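Local coordinates for protein putative acetyl transferase (Pyrococcus furiosus, PDB 1VKC) that probably transfers an acyl group, most likely acetyl from acetyl-CoA, to an acceptor not yet identified, as a member of the GNAT acetyltransferase family, at residues K62-L67 and E117-E122; T82-D87 and A125-L130; I108-L113 and E143-K148. One frame throughout, in Å; residues are numbered along the deposited sequence.

Interaction 1: residues K62-L67 and E117-E122; sequences KFFVAL and EEWAKE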
# COMPACT_ATOMS: atom_id res chain seq x y z
N LYS A 62 20.45 -13.33 2.10
CA LYS A 62 19.98 -14.24 1.06
C LYS A 62 18.49 -14.03 0.85
O LYS A 62 17.74 -13.94 1.81
CB LYS A 62 20.22 -15.69 1.48
CG LYS A 62 19.72 -16.74 0.52
CD LYS A 62 20.54 -16.80 -0.75
CE LYS A 62 20.07 -17.90 -1.66
NZ LYS A 62 20.89 -17.97 -2.90
N PHE A 63 18.09 -13.93 -0.40
CA PHE A 63 16.70 -13.85 -0.76
C PHE A 63 16.33 -15.05 -1.58
O PHE A 63 17.09 -15.45 -2.47
CB PHE A 63 16.46 -12.61 -1.61
CG PHE A 63 16.59 -11.32 -0.87
CD1 PHE A 63 15.50 -10.75 -0.25
CD2 PHE A 63 17.80 -10.64 -0.89
CE1 PHE A 63 15.61 -9.54 0.40
CE2 PHE A 63 17.92 -9.42 -0.24
CZ PHE A 63 16.82 -8.87 0.41
N PHE A 64 15.17 -15.64 -1.30
CA PHE A 64 14.51 -16.56 -2.24
C PHE A 64 13.20 -15.93 -2.69
O PHE A 64 12.51 -15.30 -1.90
CB PHE A 64 14.22 -17.91 -1.61
CG PHE A 64 15.44 -18.72 -1.33
CD1 PHE A 64 16.08 -19.43 -2.36
CD2 PHE A 64 15.96 -18.79 -0.05
CE1 PHE A 64 17.22 -20.21 -2.10
CE2 PHE A 64 17.11 -19.56 0.22
CZ PHE A 64 17.72 -20.28 -0.82
N VAL A 65 12.84 -16.14 -3.96
CA VAL A 65 11.56 -15.69 -4.46
C VAL A 65 10.76 -16.83 -5.05
O VAL A 65 11.33 -17.80 -5.57
CB VAL A 65 11.71 -14.54 -5.50
CG1 VAL A 65 12.29 -13.30 -4.83
CG2 VAL A 65 12.56 -14.96 -6.69
N ALA A 66 9.43 -16.71 -4.96
CA ALA A 66 8.50 -17.61 -5.62
C ALA A 66 8.03 -16.87 -6.87
O ALA A 66 7.55 -15.74 -6.77
CB ALA A 66 7.33 -17.92 -4.73
N LEU A 67 8.18 -17.50 -8.03
CA LEU A 67 7.86 -16.86 -9.32
C LEU A 67 6.83 -17.70 -10.05
O LEU A 67 7.00 -18.90 -10.15
CB LEU A 67 9.11 -16.75 -10.18
CG LEU A 67 10.27 -15.91 -9.66
CD1 LEU A 67 11.41 -15.92 -10.65
CD2 LEU A 67 9.84 -14.48 -9.36
N GLU A 117 15.21 -22.53 5.60
CA GLU A 117 15.75 -23.46 6.59
C GLU A 117 16.84 -24.35 5.99
O GLU A 117 17.91 -24.57 6.59
CB GLU A 117 14.62 -24.29 7.17
CG GLU A 117 13.69 -23.46 8.06
CD GLU A 117 12.60 -24.27 8.72
OE1 GLU A 117 11.58 -23.67 9.15
OE2 GLU A 117 12.75 -25.51 8.82
N GLU A 118 16.59 -24.82 4.77
CA GLU A 118 17.58 -25.64 4.06
C GLU A 118 18.87 -24.86 3.79
O GLU A 118 19.96 -25.38 4.05
CB GLU A 118 16.96 -26.19 2.77
CG GLU A 118 15.93 -27.28 3.05
CD GLU A 118 14.98 -27.58 1.89
OE1 GLU A 118 15.03 -26.87 0.84
OE2 GLU A 118 14.16 -28.53 2.03
N TRP A 119 18.75 -23.62 3.32
CA TRP A 119 19.90 -22.78 3.05
C TRP A 119 20.66 -22.42 4.32
O TRP A 119 21.89 -22.47 4.34
CB TRP A 119 19.49 -21.52 2.30
CG TRP A 119 20.65 -20.65 1.86
CD1 TRP A 119 21.40 -20.79 0.72
CD2 TRP A 119 21.16 -19.52 2.55
NE1 TRP A 119 22.36 -19.81 0.67
CE2 TRP A 119 22.23 -19.01 1.77
CE3 TRP A 119 20.83 -18.87 3.74
CZ2 TRP A 119 22.97 -17.89 2.16
CZ3 TRP A 119 21.56 -17.76 4.13
CH2 TRP A 119 22.62 -17.28 3.34
N ALA A 120 19.92 -22.07 5.38
CA ALA A 120 20.52 -21.80 6.67
C ALA A 120 21.42 -22.98 7.14
O ALA A 120 22.55 -22.78 7.56
CB ALA A 120 19.40 -21.48 7.72
N LYS A 121 20.90 -24.19 7.02
CA LYS A 121 21.65 -25.39 7.39
C LYS A 121 22.96 -25.49 6.58
O LYS A 121 24.01 -25.81 7.15
CB LYS A 121 20.78 -26.64 7.18
CG LYS A 121 21.16 -27.83 8.07
CD LYS A 121 19.99 -28.83 8.15
CE LYS A 121 20.34 -30.05 8.99
NZ LYS A 121 19.23 -31.06 8.98
N GLU A 122 22.88 -25.24 5.27
CA GLU A 122 24.08 -25.25 4.37
C GLU A 122 25.14 -24.30 4.82
O GLU A 122 26.33 -24.57 4.62
CB GLU A 122 23.70 -24.82 2.96
CG GLU A 122 22.82 -25.77 2.21
CD GLU A 122 22.42 -25.21 0.85
OE1 GLU A 122 21.46 -25.76 0.28
OE2 GLU A 122 23.05 -24.24 0.37
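Trp-119, on helix 108-122, rests one face of its indole on the chain of Lys-62 of strand 60-68, with the edge of Phe-64 from the same strand set beside it on the same side, and these three side chains make up the whole contact. The largest share falls to Trp-119, with 84 Å² covered, followed by Lys-62 and then Phe-64. Lys-62 uses its carbon chain, not its charge. Its CB lies 3.5 Å from the centroid of the six-membered ring of Trp-119 and only 15° off the ring normal, a CH-pi contact whose closest pair is Lys-62 CB to Trp-119 CH2 at 3.4 Å. CG follows over the centre of the indole, and the chain then runs on toward the pyrrole side, bringing Lys-62 CE to 3.8 Å from Trp-119 NE1. A bend at chi2 (71°) turns the chain along the aromatic face in this way. The ammonium NZ passes beyond the ring to a salt bridge with Asp-15, on neighbouring strand 11-15, which probably helps keep the aliphatic part along the ring. Phe-64 meets the same face of the indole differently: it turns its edge to the five-membered ring in an offset edge-to-face pair, with centroids 5.6 Å apart and planes at 79°. Trp-119 CB lies near the plane of the phenyl ring, 3.7 Å from Phe-64 CE2. Ile-13, Val-77 and Ile-79 of the flanking strands pack round Phe-64, and Ile-81 packs against Trp-119. Phe-63 points to the other face of the sheet, toward helix 20-31. The contact is all apolar and lies near the protein surface. It is the packing of an alpha/beta layered fold, with helix 108-122 laid across one face of the mixed sheet, as the corresponding helix is in the GNAT acetyltransferases.

Interaction 2: residues T82-D87 and A125-L130; sequences TLDTVD and AKKIVL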
# COMPACT_ATOMS: atom_id res chain seq x y z
N THR A 82 23.79 -14.42 10.94
CA THR A 82 24.39 -13.59 11.98
C THR A 82 24.67 -14.42 13.22
O THR A 82 24.63 -15.67 13.15
CB THR A 82 23.47 -12.35 12.28
OG1 THR A 82 24.08 -11.50 13.25
CG2 THR A 82 22.15 -12.77 12.93
N LEU A 83 25.05 -13.76 14.32
CA LEU A 83 25.28 -14.46 15.59
C LEU A 83 24.17 -14.23 16.58
O LEU A 83 23.63 -13.13 16.68
CB LEU A 83 26.61 -14.03 16.23
CG LEU A 83 27.87 -14.52 15.53
CD1 LEU A 83 29.08 -13.75 16.08
CD2 LEU A 83 28.05 -16.01 15.69
N ASP A 84 23.86 -15.26 17.35
CA ASP A 84 22.83 -15.19 18.37
C ASP A 84 23.31 -14.37 19.56
O ASP A 84 24.41 -14.60 20.07
CB ASP A 84 22.46 -16.60 18.82
CG ASP A 84 21.13 -16.65 19.52
OD1 ASP A 84 21.09 -16.46 20.75
OD2 ASP A 84 20.06 -16.90 18.90
N THR A 85 22.50 -13.43 20.02
CA THR A 85 22.91 -12.51 21.10
C THR A 85 22.91 -13.17 22.47
O THR A 85 23.38 -12.56 23.44
CB THR A 85 22.00 -11.26 21.15
OG1 THR A 85 20.62 -11.65 21.29
CG2 THR A 85 22.04 -10.49 19.85
N VAL A 86 22.37 -14.38 22.59
CA VAL A 86 22.34 -15.10 23.86
C VAL A 86 23.26 -16.33 23.85
O VAL A 86 24.00 -16.57 24.81
CB VAL A 86 20.88 -15.53 24.25
CG1 VAL A 86 20.85 -16.31 25.55
CG2 VAL A 86 19.98 -14.30 24.35
N ASP A 87 23.22 -17.09 22.75
CA ASP A 87 23.97 -18.35 22.61
C ASP A 87 25.28 -18.24 21.82
O ASP A 87 26.09 -19.18 21.81
CB ASP A 87 23.08 -19.40 21.92
CG ASP A 87 21.94 -19.87 22.80
OD1 ASP A 87 20.83 -20.11 22.28
OD2 ASP A 87 22.07 -20.04 24.03
N ALA A 125 24.27 -22.57 10.05
CA ALA A 125 23.45 -21.98 11.14
C ALA A 125 22.93 -23.08 12.07
O ALA A 125 22.68 -24.19 11.61
CB ALA A 125 22.30 -21.20 10.57
N LYS A 126 22.80 -22.77 13.36
CA LYS A 126 22.29 -23.70 14.40
C LYS A 126 20.83 -23.45 14.76
O LYS A 126 20.20 -24.25 15.46
CB LYS A 126 23.12 -23.58 15.68
CG LYS A 126 24.63 -23.52 15.48
CD LYS A 126 25.15 -24.73 14.79
N LYS A 127 20.30 -22.31 14.33
CA LYS A 127 18.91 -21.96 14.54
C LYS A 127 18.45 -21.06 13.43
O LYS A 127 19.28 -20.36 12.80
CB LYS A 127 18.72 -21.18 15.86
CG LYS A 127 19.31 -21.81 17.08
CD LYS A 127 18.82 -21.13 18.38
CE LYS A 127 19.57 -19.91 18.72
NZ LYS A 127 19.27 -19.46 20.17
N ILE A 128 17.14 -21.09 13.19
CA ILE A 128 16.41 -20.03 12.50
C ILE A 128 15.71 -19.22 13.57
O ILE A 128 15.09 -19.78 14.48
CB ILE A 128 15.32 -20.58 11.56
CG1 ILE A 128 15.89 -21.59 10.60
CG2 ILE A 128 14.66 -19.44 10.77
CD1 ILE A 128 15.56 -22.92 10.96
N VAL A 129 15.83 -17.90 13.45
CA VAL A 129 15.23 -16.96 14.41
C VAL A 129 14.41 -15.96 13.66
O VAL A 129 14.80 -15.51 12.59
CB VAL A 129 16.35 -16.25 15.22
CG1 VAL A 129 15.76 -15.29 16.26
CG2 VAL A 129 17.25 -17.30 15.88
N LEU A 130 13.24 -15.60 14.19
CA LEU A 130 12.47 -14.50 13.60
C LEU A 130 11.56 -13.85 14.64
O LEU A 130 11.36 -14.37 15.73
CB LEU A 130 11.68 -15.00 12.37
CG LEU A 130 10.79 -16.24 12.68
CD1 LEU A 130 9.41 -15.78 13.12
CD2 LEU A 130 10.68 -17.20 11.54
O HOH W 1 18.54 -16.76 21.60
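Asp-84 and Lys-127 stand closest in backbone, 8.7 Å from CA to CA, where 82-87 leaves its strand for a loop and 125-130 leads into strand 128-130, so the two segments meet through side chains alone. Lys-127 sends its ammonium between two carboxylates, crossing each at about a right angle; a bend at chi3 (-82°) swings its end to them. The shorter salt bridge runs from Lys-127 NZ to Asp-87 OD1, 2.7 Å, meeting that oxygen on its anti side and 15° out of the carboxylate plane. The second, from Lys-127 NZ to Asp-84 OD2 at 3.0 Å, is weak as a hydrogen bond. A water completes the cluster, donating to Asp-84 OD1 at 2.7 Å and accepting from NZ of Lys-127. Asp-84 is buried, and its other oxygen is used by its own loop: OD1 accepts from Val-86 N at 3.1 Å, closing an Asx turn, and from Asp-87 N at 3.0 Å, the straighter bond at 163°. These two amides approach from opposite faces of the carboxylate plane, which should hold the group against rotation and keep OD2 turned to the lysine. Asp-87 is thus positioned for Lys-127 by the bond its backbone N gives to Asp-84 OD1. An asparagine at Asp-84 would probably keep part of the turn but leave Lys-127 with a single carboxylate to balance its charge. Val-129 CG2 lies against OD2 of Asp-84 at 4.1 Å. Strand 90-99 runs between the two segments, bonded by backbone to Thr-82 on one edge and to Lys-127 and Val-129 on the other; its Ile-91 packs against both Asp-84 and Val-129, while on the far side Ala-125 and Ile-128 touch helix 108-122.

Interaction 3: residues I108-L113 and E143-K148; sequences IGSALL and EERGYK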
# COMPACT_ATOMS: atom_id res chain seq x y z
N ILE A 108 2.90 -21.59 -0.58
CA ILE A 108 4.09 -20.89 -1.08
C ILE A 108 4.93 -20.38 0.09
O ILE A 108 6.15 -20.54 0.08
CB ILE A 108 3.72 -19.73 -1.99
CG1 ILE A 108 3.11 -20.25 -3.29
CG2 ILE A 108 4.97 -18.89 -2.35
CD1 ILE A 108 2.43 -19.14 -4.07
N GLY A 109 4.27 -19.79 1.08
CA GLY A 109 4.92 -19.33 2.32
C GLY A 109 5.62 -20.49 3.03
O GLY A 109 6.79 -20.39 3.46
N SER A 110 4.92 -21.60 3.10
CA SER A 110 5.46 -22.80 3.70
C SER A 110 6.71 -23.28 2.95
O SER A 110 7.72 -23.59 3.58
CB SER A 110 4.38 -23.89 3.76
OG SER A 110 4.75 -24.88 4.67
N ALA A 111 6.65 -23.26 1.61
CA ALA A 111 7.76 -23.68 0.77
C ALA A 111 8.98 -22.75 0.86
O ALA A 111 10.13 -23.21 0.85
CB ALA A 111 7.31 -23.80 -0.66
N LEU A 112 8.71 -21.43 0.93
CA LEU A 112 9.76 -20.42 1.05
C LEU A 112 10.53 -20.63 2.35
O LEU A 112 11.76 -20.61 2.37
CB LEU A 112 9.16 -19.00 0.98
CG LEU A 112 8.81 -18.50 -0.44
CD1 LEU A 112 7.88 -17.29 -0.39
CD2 LEU A 112 10.08 -18.17 -1.23
N LEU A 113 9.80 -20.86 3.44
CA LEU A 113 10.44 -21.12 4.73
C LEU A 113 11.26 -22.41 4.74
O LEU A 113 12.35 -22.46 5.33
CB LEU A 113 9.39 -21.16 5.84
CG LEU A 113 9.96 -21.23 7.28
CD1 LEU A 113 10.90 -20.09 7.53
CD2 LEU A 113 8.85 -21.22 8.30
N GLU A 143 4.67 -22.07 15.20
CA GLU A 143 4.69 -23.14 16.19
C GLU A 143 4.49 -24.52 15.55
O GLU A 143 5.12 -25.51 15.95
CB GLU A 143 3.68 -22.88 17.33
CG GLU A 143 4.09 -21.71 18.22
CD GLU A 143 3.01 -21.29 19.21
OE1 GLU A 143 1.80 -21.54 18.96
OE2 GLU A 143 3.39 -20.70 20.25
N GLU A 144 3.61 -24.58 14.55
CA GLU A 144 3.34 -25.84 13.82
C GLU A 144 4.59 -26.38 13.14
O GLU A 144 4.71 -27.58 12.92
CB GLU A 144 2.24 -25.62 12.75
CG GLU A 144 0.83 -25.62 13.27
CD GLU A 144 -0.20 -25.40 12.16
OE1 GLU A 144 0.18 -25.22 10.99
OE2 GLU A 144 -1.39 -25.40 12.47
N ARG A 145 5.52 -25.48 12.81
CA ARG A 145 6.70 -25.80 12.03
C ARG A 145 7.97 -25.95 12.89
O ARG A 145 9.08 -25.96 12.37
CB ARG A 145 6.90 -24.74 10.94
CG ARG A 145 5.85 -24.81 9.86
CD ARG A 145 5.65 -23.57 9.02
NE ARG A 145 4.74 -23.85 7.91
CZ ARG A 145 3.43 -24.06 8.03
NH1 ARG A 145 2.71 -24.36 6.96
NH2 ARG A 145 2.82 -23.96 9.20
N GLY A 146 7.80 -26.03 14.20
CA GLY A 146 8.92 -26.30 15.08
C GLY A 146 9.51 -25.10 15.79
O GLY A 146 10.48 -25.25 16.52
N TYR A 147 8.91 -23.92 15.62
CA TYR A 147 9.39 -22.69 16.27
C TYR A 147 8.80 -22.49 17.66
O TYR A 147 7.60 -22.69 17.87
CB TYR A 147 9.10 -21.44 15.42
CG TYR A 147 9.85 -21.42 14.12
CD1 TYR A 147 9.51 -22.29 13.07
CD2 TYR A 147 10.93 -20.56 13.92
CE1 TYR A 147 10.21 -22.30 11.86
CE2 TYR A 147 11.62 -20.55 12.75
CZ TYR A 147 11.27 -21.44 11.71
OH TYR A 147 11.98 -21.44 10.55
N LYS A 148 9.65 -22.05 18.59
CA LYS A 148 9.25 -21.80 19.95
C LYS A 148 9.64 -20.39 20.37
O LYS A 148 10.72 -19.91 20.04
CB LYS A 148 9.90 -22.82 20.88
CG LYS A 148 9.55 -24.30 20.57
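Leu-113 of helix 108-122 and Tyr-147, just past helix 138-144, form the more closely packed side of this contact, their side chains coming from opposite directions. Leu-113 CD1 lies 3.5 Å from Tyr-147 OH, and Leu-113 CD2 rests 4.0 Å from Tyr-147 CE1, obliquely to the ring. The phenol oxygen is hydrogen-bonded to Glu-117, one turn further along Leu-113's helix. Trp-141, Tyr-142 and Ile-97 also touch Leu-113, which is buried. Toward solvent the contact thins to a polar reach. Arg-145, extended from CG to NE, gives NH1 to Ser-110 OG at 3.1 Å, with the oxygen near the guanidinium plane and an N-H...O angle of 156°. Its NH2 bonds to the carbonyl of Trp-141, whose ring makes a cation-pi contact with Arg-145, and forms a long, weak salt bridge with Glu-144. Gly-146, at positive phi, is the C-prime residue of a Schellman motif that ends helix 138-144 and turns the chain so that Tyr-147 faces Leu-113. The arrangement joins the helices of GNAT motifs A and B, which in relatives flank the acetyl-CoA cleft.

How the interactions relate
Helix 108-122 serves both interaction 1 and interaction 3: its later turns lie on strand 60-68, its first turns face the end of helix 138-144. Interaction 2 uses none of this helix, joining instead two strands that flank strand 90-99 in the sheet. Chemistry follows place. Interaction 1, a surface contact, is nonetheless apolar and aromatic; interaction 2, partly buried at a sheet end, is ionic; interaction 3, also partly buried, mixes an apolar inner side with a polar side nearer the solvent. Tyr-147 of interaction 3 also touches Glu-117 of interaction 1 and Ile-128 and Leu-130 of interaction 2. Ala-120 and Ala-125 link the helix end to the following segment.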